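Long-range contacts in fructose-bisphosphate aldolase (Slackia heliotrinireducens, PDB 4MOZ), which belongs to the DeoC/LacD family of aldolases, its chain folded as an eight-stranded TIM barrel and assembled with four further copies: residues T192-A197 / E224-A229; F208-P213 / G237-G242. One frame throughout, in Å; residues are numbered along the deposited sequence.

Contact 1: residues T192-A197 / E224-A229; sequences TTIAGA and ENLAVA
Ala229 drops its methyl group onto the backbone of the facing helix, with CB 3.7 Å from Ala195 CA. The two helices, 191-204 and 222-232, are neighbours in the outer layer of a TIM barrel, and these small residues let them come close. Over the short segments the axes approach to 8.3 Å and run in the same sense, 30° apart. The same methyl also lies 3.9 Å from Ile194 O, so it rests beside the main chain joining Ile194 and Ala195 as well as against side chains. Ala195 returns the contact, its CB 4.0 Å from Ala229 CA. Flanking this alanine pair, Ile194 presents its CG2 branch, which is turned trans to the backbone N and lies 4.0 Å from Ala229 CB. Leu226 meets that branch more loosely through CD1. Nothing polar bridges the two helices; this is purely apolar packing.

Further out, hydrogen bonds tether each helix near its start. Thr193 OG1 bonds to Asp187 O, while Asn225 ND2 bonds to both Val215 O and Thr217 OG1, which ties helix 222-232 to the loop leading into it. Towards the barrel wall, Leu226 and Ala229 rest on Leu238 of strand 237-240. On another side, Asn50 of a second subunit packs on both Ala195 and Val228, placing this edge of the helix pair at a subunit interface. There Val228 extends CG1 trans to its own N (chi1 175°), and that methyl stops 4.1 Å from Ala195 CB.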
# COMPACT_ATOMS: atom_id res chain seq x y z
N THR C 192 1.20 22.94 26.49
CA THR C 192 0.18 21.91 26.23
C THR C 192 0.57 21.00 25.07
O THR C 192 0.28 19.80 25.09
CB THR C 192 -1.21 22.52 25.93
OG1 THR C 192 -1.11 23.44 24.85
CG2 THR C 192 -1.79 23.23 27.16
N THR C 193 1.23 21.57 24.07
CA THR C 193 1.70 20.81 22.92
C THR C 193 2.76 19.79 23.34
O THR C 193 2.69 18.62 22.94
CB THR C 193 2.28 21.75 21.85
OG1 THR C 193 1.27 22.68 21.44
CG2 THR C 193 2.76 20.96 20.65
N ILE C 194 3.71 20.23 24.16
CA ILE C 194 4.79 19.38 24.65
C ILE C 194 4.24 18.28 25.55
O ILE C 194 4.67 17.13 25.48
CB ILE C 194 5.86 20.21 25.39
CG1 ILE C 194 6.43 21.32 24.49
CG2 ILE C 194 6.97 19.32 25.96
CD1 ILE C 194 7.01 20.85 23.17
N ALA C 195 3.27 18.64 26.40
CA ALA C 195 2.62 17.68 27.29
C ALA C 195 1.83 16.64 26.50
O ALA C 195 1.89 15.44 26.81
CB ALA C 195 1.74 18.39 28.30
N GLY C 196 1.11 17.09 25.47
CA GLY C 196 0.36 16.21 24.58
C GLY C 196 1.26 15.19 23.90
O GLY C 196 0.96 13.99 23.90
N ALA C 197 2.37 15.67 23.35
CA ALA C 197 3.36 14.84 22.68
C ALA C 197 3.91 13.77 23.62
O ALA C 197 4.03 12.61 23.26
CB ALA C 197 4.49 15.70 22.13
N GLU C 224 9.54 24.43 34.61
CA GLU C 224 8.31 24.22 35.37
C GLU C 224 7.18 23.71 34.48
O GLU C 224 6.41 22.83 34.88
CB GLU C 224 7.90 25.50 36.10
CG GLU C 224 8.74 25.79 37.33
CD GLU C 224 8.44 27.14 37.97
OE1 GLU C 224 7.81 28.00 37.31
OE2 GLU C 224 8.83 27.33 39.14
N ASN C 225 7.09 24.26 33.27
CA ASN C 225 6.15 23.79 32.25
C ASN C 225 6.42 22.35 31.81
O ASN C 225 5.49 21.58 31.58
CB ASN C 225 6.16 24.73 31.04
CG ASN C 225 5.26 25.94 31.23
OD1 ASN C 225 4.19 25.84 31.83
ND2 ASN C 225 5.68 27.09 30.70
N LEU C 226 7.70 21.99 31.72
CA LEU C 226 8.12 20.63 31.37
C LEU C 226 7.68 19.57 32.38
O LEU C 226 7.46 18.41 32.01
CB LEU C 226 9.65 20.57 31.18
CG LEU C 226 10.25 19.28 30.62
CD1 LEU C 226 9.77 19.00 29.20
CD2 LEU C 226 11.77 19.32 30.66
N ALA C 227 7.56 19.96 33.65
CA ALA C 227 7.09 19.05 34.71
C ALA C 227 5.73 18.44 34.38
O ALA C 227 5.49 17.26 34.67
CB ALA C 227 7.05 19.76 36.05
N VAL C 228 4.85 19.23 33.77
CA VAL C 228 3.53 18.76 33.34
C VAL C 228 3.65 17.66 32.28
O VAL C 228 2.91 16.67 32.30
CB VAL C 228 2.66 19.94 32.84
CG1 VAL C 228 1.33 19.45 32.27
CG2 VAL C 228 2.42 20.93 33.96
N ALA C 229 4.60 17.83 31.36
CA ALA C 229 4.85 16.85 30.31
C ALA C 229 5.45 15.56 30.86
O ALA C 229 5.06 14.47 30.44
CB ALA C 229 5.75 17.45 29.23

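Contact 2: residues F208-P213 / G237-G242; sequences FVKVNP and GLVCAG
Lys210 lies alongside Val239 and then runs on towards Ala241, on the face of the sheet that lines the inside of the TIM barrel. Its CB is 3.6 Å from Val239 CG2, CD passes near Val239 O, and NZ finishes 3.4 Å from Ala241 CB. A turn at chi2 (58°) folds the chain along the strand, and NZ bonds to Val211 O at 2.9 Å. That bond arrives from above the carbonyl, 60° out of its plane. Phe208 shares this face: its ring meets Val239 obliquely, CD1 to CG1 4.1 Å, and also lies close to Gly237, which has no side chain in the way.

Val209 and Leu238 point to the other face. Val209 CG1 leans on Leu238 CB, and just beyond, Val211 and Leu238 cross at about a right angle, CG2 to CD1 3.9 Å. Further along, Cys240 SG lies over one face of the Pro213 ring, 3.5 Å from Pro213 N.

The backbones fix this pairing as parallel strands in register. Val209 is gripped twice, giving its N to Gly237 O and taking Val239 N on its O in a short, nearly straight bond (2.7 Å, 172°). Val211 N to Val239 O, at 3.2 Å, carries the ladder on, and Gly237 extends it backwards to Asp207.

Strand 208-210 and strand 237-240 are the two strands of a beta-alpha-beta unit connected through helix 222-232. Strand 172-177 bonds to the other edge of 208-210, while Ala201 of helix 191-204 covers Val209, and Leu238 touches both Ala198 of that helix and Ser230 of helix 222-232.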
# COMPACT_ATOMS: atom_id res chain seq x y z
N PHE C 208 11.18 5.78 26.29
CA PHE C 208 11.56 7.18 26.44
C PHE C 208 10.93 8.02 25.34
O PHE C 208 10.67 7.53 24.24
CB PHE C 208 13.09 7.34 26.40
CG PHE C 208 13.80 6.70 27.55
CD1 PHE C 208 13.93 7.37 28.77
CD2 PHE C 208 14.34 5.42 27.43
CE1 PHE C 208 14.57 6.77 29.84
CE2 PHE C 208 14.99 4.82 28.50
CZ PHE C 208 15.11 5.50 29.70
N VAL C 209 10.68 9.29 25.66
CA VAL C 209 10.16 10.24 24.69
C VAL C 209 11.04 11.49 24.67
O VAL C 209 11.33 12.07 25.72
CB VAL C 209 8.67 10.61 24.95
CG1 VAL C 209 8.44 11.09 26.38
CG2 VAL C 209 8.18 11.65 23.95
N LYS C 210 11.47 11.88 23.47
CA LYS C 210 12.25 13.10 23.29
C LYS C 210 11.34 14.20 22.76
O LYS C 210 10.73 14.05 21.71
CB LYS C 210 13.46 12.83 22.37
CG LYS C 210 14.04 14.02 21.62
CD LYS C 210 14.51 15.17 22.49
CE LYS C 210 15.18 16.24 21.63
NZ LYS C 210 14.73 17.62 21.94
N VAL C 211 11.26 15.30 23.50
CA VAL C 211 10.45 16.46 23.12
C VAL C 211 11.30 17.72 23.13
O VAL C 211 12.40 17.73 23.67
CB VAL C 211 9.24 16.66 24.08
CG1 VAL C 211 8.24 15.52 23.96
CG2 VAL C 211 9.70 16.84 25.52
N ASN C 212 10.79 18.79 22.52
CA ASN C 212 11.38 20.11 22.66
C ASN C 212 11.09 20.67 24.05
O ASN C 212 10.06 20.31 24.65
CB ASN C 212 10.80 21.06 21.62
CG ASN C 212 11.37 20.84 20.25
OD1 ASN C 212 12.58 20.65 20.09
ND2 ASN C 212 10.51 20.86 19.24
N PRO C 213 11.98 21.53 24.57
CA PRO C 213 11.60 22.26 25.78
C PRO C 213 10.44 23.22 25.47
O PRO C 213 10.46 23.88 24.43
CB PRO C 213 12.87 23.03 26.14
CG PRO C 213 13.65 23.12 24.87
CD PRO C 213 13.35 21.86 24.12
N GLY C 237 9.87 7.58 30.23
CA GLY C 237 10.84 8.60 30.63
C GLY C 237 10.96 9.69 29.59
O GLY C 237 11.13 9.41 28.40
N LEU C 238 10.87 10.94 30.02
CA LEU C 238 10.96 12.07 29.11
C LEU C 238 12.40 12.56 29.03
O LEU C 238 13.05 12.77 30.06
CB LEU C 238 10.03 13.19 29.56
CG LEU C 238 10.03 14.50 28.77
CD1 LEU C 238 8.66 15.17 28.88
CD2 LEU C 238 11.14 15.44 29.21
N VAL C 239 12.90 12.73 27.82
CA VAL C 239 14.20 13.36 27.64
C VAL C 239 14.02 14.65 26.86
O VAL C 239 13.14 14.75 26.00
CB VAL C 239 15.27 12.43 27.00
CG1 VAL C 239 15.30 11.09 27.71
CG2 VAL C 239 15.04 12.25 25.52
N CYS C 240 14.84 15.64 27.18
CA CYS C 240 14.71 16.94 26.56
C CYS C 240 16.04 17.37 25.95
O CYS C 240 16.94 16.55 25.77
CB CYS C 240 14.21 17.94 27.60
SG CYS C 240 13.37 19.36 26.90
N ALA C 241 16.15 18.66 25.63
CA ALA C 241 17.37 19.21 25.05
C ALA C 241 17.64 20.63 25.55
O ALA C 241 16.72 21.39 25.83
CB ALA C 241 17.29 19.19 23.52
N GLY C 242 18.92 20.97 25.68
CA GLY C 242 19.32 22.35 25.93
C GLY C 242 19.51 23.09 24.62
O GLY C 242 19.61 22.46 23.56

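How the contacts relate
Both contacts are buried, but they belong to successive layers. Contact 2 is barrel wall, its centre about 7 Å from the centre of the chain; contact 1, about 17 Å from it, joins helices of the outer layer and reaches a second subunit. Their chemistry differs accordingly: a hydrogen-bonded backbone ladder with a lysine on the inner face, against apolar packing with no bond across. The segments alternate along the chain, helix, strand, helix, strand, and the layers interlock. Ala229 CB sits 3.7 Å from Leu238 CD1, and Ile194 CG2 is equally near Val211 CG2. Thus Ile194, Leu226 and Ala229 serve both packings at once.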